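Local coordinates for protein ORF 37 (Human herpesvirus 8 type M, PDB 3FHD) that processes branched or non-linear viral DNA as an endo- and exonuclease, helping to produce unit-length linear genomes for packaging, at residues L290-F303 against S378-N390. Sequence-based numbering, arbitrary orientation.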
loop_
_atom_site.group_PDB
_atom_site.type_symbol
_atom_site.label_atom_id
_atom_site.label_comp_id
_atom_site.label_asym_id
_atom_site.label_seq_id
_atom_site.Cartn_x
_atom_site.Cartn_y
_atom_site.Cartn_z
ATOM N N LEU A 290 6.043 25.013 19.723
ATOM C CA LEU A 290 6.441 24.621 18.371
ATOM C C LEU A 290 5.922 25.573 17.294
ATOM O O LEU A 290 6.660 25.908 16.371
ATOM C CB LEU A 290 5.971 23.187 18.066
ATOM C CG LEU A 290 6.288 22.542 16.712
ATOM C CD1 LEU A 290 7.782 22.267 16.601
ATOM C CD2 LEU A 290 5.482 21.264 16.559
ATOM N N TYR A 291 4.656 25.990 17.416
ATOM C CA TYR A 291 4.010 26.872 16.436
ATOM C C TYR A 291 4.659 28.259 16.393
ATOM O O TYR A 291 4.881 28.810 15.309
ATOM C CB TYR A 291 2.505 26.998 16.727
ATOM C CG TYR A 291 1.707 27.736 15.656
ATOM C CD1 TYR A 291 1.300 27.087 14.489
ATOM C CD2 TYR A 291 1.361 29.086 15.817
ATOM C CE1 TYR A 291 0.571 27.757 13.503
ATOM C CE2 TYR A 291 0.624 29.770 14.838
ATOM C CZ TYR A 291 0.235 29.103 13.686
ATOM O OH TYR A 291 -0.487 29.765 12.707
ATOM N N GLU A 292 4.957 28.808 17.574
ATOM C CA GLU A 292 5.554 30.130 17.694
ATOM C C GLU A 292 7.038 30.131 17.359
ATOM O O GLU A 292 7.560 31.140 16.888
ATOM C CB GLU A 292 5.339 30.693 19.103
ATOM N N ALA A 293 7.710 29.006 17.619
ATOM C CA ALA A 293 9.160 28.874 17.421
ATOM C C ALA A 293 9.515 27.549 16.732
ATOM O O ALA A 293 10.060 26.646 17.375
ATOM C CB ALA A 293 9.885 28.985 18.760
ATOM N N PRO A 294 9.208 27.423 15.426
ATOM C CA PRO A 294 9.408 26.124 14.751
ATOM C C PRO A 294 10.872 25.660 14.715
ATOM O O PRO A 294 11.724 26.348 14.163
ATOM C CB PRO A 294 8.883 26.380 13.324
ATOM C CG PRO A 294 8.038 27.630 13.431
ATOM C CD PRO A 294 8.668 28.444 14.512
ATOM N N GLY A 295 11.148 24.498 15.303
ATOM C CA GLY A 295 12.499 23.933 15.298
ATOM C C GLY A 295 12.602 22.625 16.056
ATOM O O GLY A 295 11.625 22.145 16.635
ATOM N N LYS A 296 13.806 22.069 16.085
ATOM C CA LYS A 296 14.017 20.722 16.605
ATOM C C LYS A 296 13.757 20.522 18.100
ATOM O O LYS A 296 13.297 19.440 18.501
ATOM C CB LYS A 296 15.404 20.203 16.223
ATOM C CG LYS A 296 15.610 20.095 14.714
ATOM C CD LYS A 296 16.742 19.159 14.383
ATOM C CE LYS A 296 18.050 19.619 14.988
ATOM N NZ LYS A 296 19.153 18.746 14.516
ATOM N N LEU A 297 14.021 21.548 18.907
ATOM C CA LEU A 297 13.821 21.470 20.360
ATOM C C LEU A 297 12.346 21.507 20.748
ATOM O O LEU A 297 11.897 20.695 21.567
ATOM C CB LEU A 297 14.583 22.581 21.085
ATOM C CG LEU A 297 14.565 22.625 22.627
ATOM C CD1 LEU A 297 15.594 21.655 23.233
ATOM C CD2 LEU A 297 14.832 24.040 23.147
ATOM N N ALA A 298 11.609 22.467 20.183
ATOM C CA ALA A 298 10.144 22.504 20.313
ATOM C C ALA A 298 9.515 21.195 19.789
ATOM O O ALA A 298 8.554 20.686 20.361
ATOM C CB ALA A 298 9.570 23.708 19.579
ATOM N N LEU A 299 10.084 20.637 18.728
ATOM C CA LEU A 299 9.582 19.370 18.177
ATOM C C LEU A 299 9.789 18.180 19.119
ATOM O O LEU A 299 8.900 17.335 19.263
ATOM C CB LEU A 299 10.193 19.090 16.808
ATOM C CG LEU A 299 9.678 17.865 16.040
ATOM C CD1 LEU A 299 8.179 17.960 15.777
ATOM C CD2 LEU A 299 10.472 17.692 14.730
ATOM N N LYS A 300 10.953 18.128 19.770
ATOM C CA LYS A 300 11.250 17.087 20.755
ATOM C C LYS A 300 10.242 17.130 21.911
ATOM O O LYS A 300 9.668 16.099 22.279
ATOM C CB LYS A 300 12.700 17.213 21.251
ATOM C CG LYS A 300 13.180 16.055 22.109
ATOM C CD LYS A 300 14.619 16.256 22.604
ATOM C CE LYS A 300 14.792 15.588 23.970
ATOM N NZ LYS A 300 16.163 15.673 24.546
ATOM N N ASP A 301 10.004 18.328 22.452
ATOM C CA ASP A 301 9.066 18.513 23.552
ATOM C C ASP A 301 7.643 18.108 23.168
ATOM O O ASP A 301 6.888 17.567 24.002
ATOM C CB ASP A 301 9.109 19.967 24.049
ATOM N N PHE A 302 7.283 18.365 21.904
ATOM C CA PHE A 302 6.008 17.931 21.358
ATOM C C PHE A 302 5.952 16.398 21.301
ATOM O O PHE A 302 5.003 15.780 21.796
ATOM C CB PHE A 302 5.771 18.561 19.976
ATOM C CG PHE A 302 4.538 18.050 19.280
ATOM C CD1 PHE A 302 3.267 18.471 19.685
ATOM C CD2 PHE A 302 4.649 17.159 18.219
ATOM C CE1 PHE A 302 2.118 17.994 19.045
ATOM C CE2 PHE A 302 3.505 16.661 17.576
ATOM C CZ PHE A 302 2.236 17.094 17.997
ATOM N N PHE A 303 6.984 15.774 20.741
ATOM C CA PHE A 303 7.015 14.314 20.683
ATOM C C PHE A 303 6.886 13.662 22.057
ATOM O O PHE A 303 6.110 12.710 22.233
ATOM C CB PHE A 303 8.264 13.802 19.955
ATOM C CG PHE A 303 8.111 13.758 18.459
ATOM C CD1 PHE A 303 7.056 13.059 17.875
ATOM C CD2 PHE A 303 9.018 14.404 17.629
ATOM C CE1 PHE A 303 6.912 13.001 16.491
ATOM C CE2 PHE A 303 8.876 14.357 16.256
ATOM C CZ PHE A 303 7.815 13.657 15.684
ATOM N N SER A 378 -2.085 26.578 5.097
ATOM C CA SER A 378 -0.927 26.550 4.214
ATOM C C SER A 378 0.334 26.337 5.061
ATOM O O SER A 378 0.240 26.208 6.280
ATOM C CB SER A 378 -0.852 27.864 3.410
ATOM O OG SER A 378 -0.842 28.982 4.277
ATOM N N ILE A 379 1.504 26.289 4.431
ATOM C CA ILE A 379 2.760 26.100 5.170
ATOM C C ILE A 379 3.116 27.404 5.870
ATOM O O ILE A 379 3.160 28.453 5.224
ATOM C CB ILE A 379 3.921 25.630 4.236
ATOM C CG1 ILE A 379 3.584 24.276 3.600
ATOM C CG2 ILE A 379 5.251 25.554 4.978
ATOM C CD1 ILE A 379 4.522 23.879 2.455
ATOM N N LYS A 380 3.322 27.333 7.191
ATOM C CA LYS A 380 3.793 28.469 7.994
ATOM C C LYS A 380 5.319 28.465 8.068
ATOM O O LYS A 380 5.949 29.514 7.959
ATOM C CB LYS A 380 3.235 28.406 9.423
ATOM C CG LYS A 380 3.621 29.589 10.291
ATOM C CD LYS A 380 3.663 29.229 11.750
ATOM C CE LYS A 380 3.813 30.480 12.608
ATOM N NZ LYS A 380 5.225 30.943 12.738
ATOM N N ALA A 381 5.904 27.288 8.285
ATOM C CA ALA A 381 7.351 27.159 8.423
ATOM C C ALA A 381 7.776 25.739 8.119
ATOM O O ALA A 381 7.000 24.796 8.311
ATOM C CB ALA A 381 7.793 27.551 9.816
ATOM N N ARG A 382 9.021 25.603 7.672
ATOM C CA ARG A 382 9.578 24.357 7.167
ATOM C C ARG A 382 10.991 24.227 7.732
ATOM O O ARG A 382 11.730 25.188 7.703
ATOM C CB ARG A 382 9.649 24.475 5.651
ATOM C CG ARG A 382 9.998 23.247 4.887
ATOM C CD ARG A 382 10.263 23.666 3.439
ATOM N NE ARG A 382 10.889 22.629 2.616
ATOM C CZ ARG A 382 11.846 21.789 3.016
ATOM N NH1 ARG A 382 12.326 20.889 2.158
ATOM N NH2 ARG A 382 12.337 21.838 4.258
ATOM N N PHE A 383 11.354 23.050 8.251
ATOM C CA PHE A 383 12.701 22.824 8.803
ATOM C C PHE A 383 13.148 21.358 8.742
ATOM O O PHE A 383 12.319 20.469 8.700
ATOM C CB PHE A 383 12.836 23.395 10.228
ATOM C CG PHE A 383 11.978 22.718 11.279
ATOM C CD1 PHE A 383 12.511 21.724 12.092
ATOM C CD2 PHE A 383 10.655 23.117 11.499
ATOM C CE1 PHE A 383 11.729 21.105 13.086
ATOM C CE2 PHE A 383 9.875 22.510 12.483
ATOM C CZ PHE A 383 10.415 21.505 13.282
ATOM N N LYS A 384 14.457 21.115 8.749
ATOM C CA LYS A 384 14.995 19.739 8.730
ATOM C C LYS A 384 15.069 19.130 10.142
ATOM O O LYS A 384 15.401 19.819 11.113
ATOM C CB LYS A 384 16.406 19.709 8.117
ATOM C CG LYS A 384 16.517 20.175 6.686
ATOM C CD LYS A 384 15.708 19.305 5.746
ATOM C CE LYS A 384 15.959 19.707 4.305
ATOM N NZ LYS A 384 15.826 18.528 3.387
ATOM N N ALA A 385 14.780 17.838 10.254
ATOM C CA ALA A 385 14.927 17.140 11.531
ATOM C C ALA A 385 15.696 15.837 11.316
ATOM O O ALA A 385 15.341 15.052 10.422
ATOM C CB ALA A 385 13.556 16.883 12.186
ATOM N N ASN A 386 16.754 15.621 12.105
ATOM C CA ASN A 386 17.519 14.366 12.039
ATOM C C ASN A 386 16.740 13.203 12.659
ATOM O O ASN A 386 17.127 12.603 13.662
ATOM C CB ASN A 386 18.959 14.491 12.592
ATOM C CG ASN A 386 19.033 15.171 13.964
ATOM O OD1 ASN A 386 18.110 15.879 14.397
ATOM N ND2 ASN A 386 20.149 14.952 14.654
ATOM N N LEU A 387 15.595 12.939 12.046
ATOM C CA LEU A 387 14.751 11.821 12.393
ATOM C C LEU A 387 14.702 10.949 11.153
ATOM O O LEU A 387 14.549 11.463 10.043
ATOM C CB LEU A 387 13.350 12.313 12.772
ATOM C CG LEU A 387 13.191 13.097 14.089
ATOM C CD1 LEU A 387 11.742 13.284 14.392
ATOM C CD2 LEU A 387 13.894 12.412 15.272
ATOM N N PHE A 388 14.822 9.639 11.343
ATOM C CA PHE A 388 14.992 8.683 10.232
ATOM C C PHE A 388 14.029 7.524 10.376
ATOM O O PHE A 388 13.569 7.247 11.482
ATOM C CB PHE A 388 16.427 8.108 10.217
ATOM C CG PHE A 388 17.496 9.151 10.145
ATOM C CD1 PHE A 388 17.799 9.780 8.940
ATOM C CD2 PHE A 388 18.180 9.535 11.294
ATOM C CE1 PHE A 388 18.791 10.787 8.880
ATOM C CE2 PHE A 388 19.183 10.535 11.242
ATOM C CZ PHE A 388 19.473 11.156 10.037
ATOM N N VAL A 389 13.759 6.823 9.271
ATOM C CA VAL A 389 12.879 5.644 9.324
ATOM C C VAL A 389 13.492 4.584 10.238
ATOM O O VAL A 389 14.709 4.406 10.250
ATOM C CB VAL A 389 12.603 5.040 7.914
ATOM C CG1 VAL A 389 13.885 4.449 7.311
ATOM C CG2 VAL A 389 11.466 3.987 8.002
ATOM N N ASN A 390 12.650 3.900 11.016
ATOM C CA ASN A 390 13.071 2.735 11.771
ATOM C C ASN A 390 13.000 1.501 10.855
ATOM O O ASN A 390 11.889 1.042 10.461
ATOM C CB ASN A 390 12.180 2.579 13.012
ATOM C CG ASN A 390 12.529 1.372 13.858
ATOM O OD1 ASN A 390 13.432 0.587 13.539
ATOM N ND2 ASN A 390 11.819 1.229 14.988
#
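Gly-295, the N-cap residue of helix 296-303, lies on the ring of Phe-383 where this helix packs across strand 379-385 of the mixed sheet of the PD-(D/E)XK nuclease fold, at -73° and away from the magnesium site. Gly-295 CA stands over one face of the Phe-383 ring in a CH-pi contact, 3.8 Å from the ring centroid. Phe-383 reaches it with CG between the backbone N and the carbonyl carbon (chi1 66°), and Leu-299 CD2 packs against both Phe-383 CE1 and Ala-385 CB.

Polar groups pair at either end of this apolar centre. Lys-296 runs past the backbone of Lys-384 and Ala-385, then bends at its third torsion to bring NZ to Asn-386 OD1 at 3.1 Å. The ammonium sits above the carbonyl plane, 62° out of it. The amide's ND2 is satisfied by Glu-332, so both ends of Asn-386 are held.

At the other end Lys-380, in a classic beta bulge with Ala-381 opposite Val-366, lays CD over one face of Tyr-291, whose OH accepts a hydrogen bond from Asp-369 N. The bent end of Lys-380 gives a weak hydrogen bond to the main chain, its NZ 3.4 Å from Tyr-291 O.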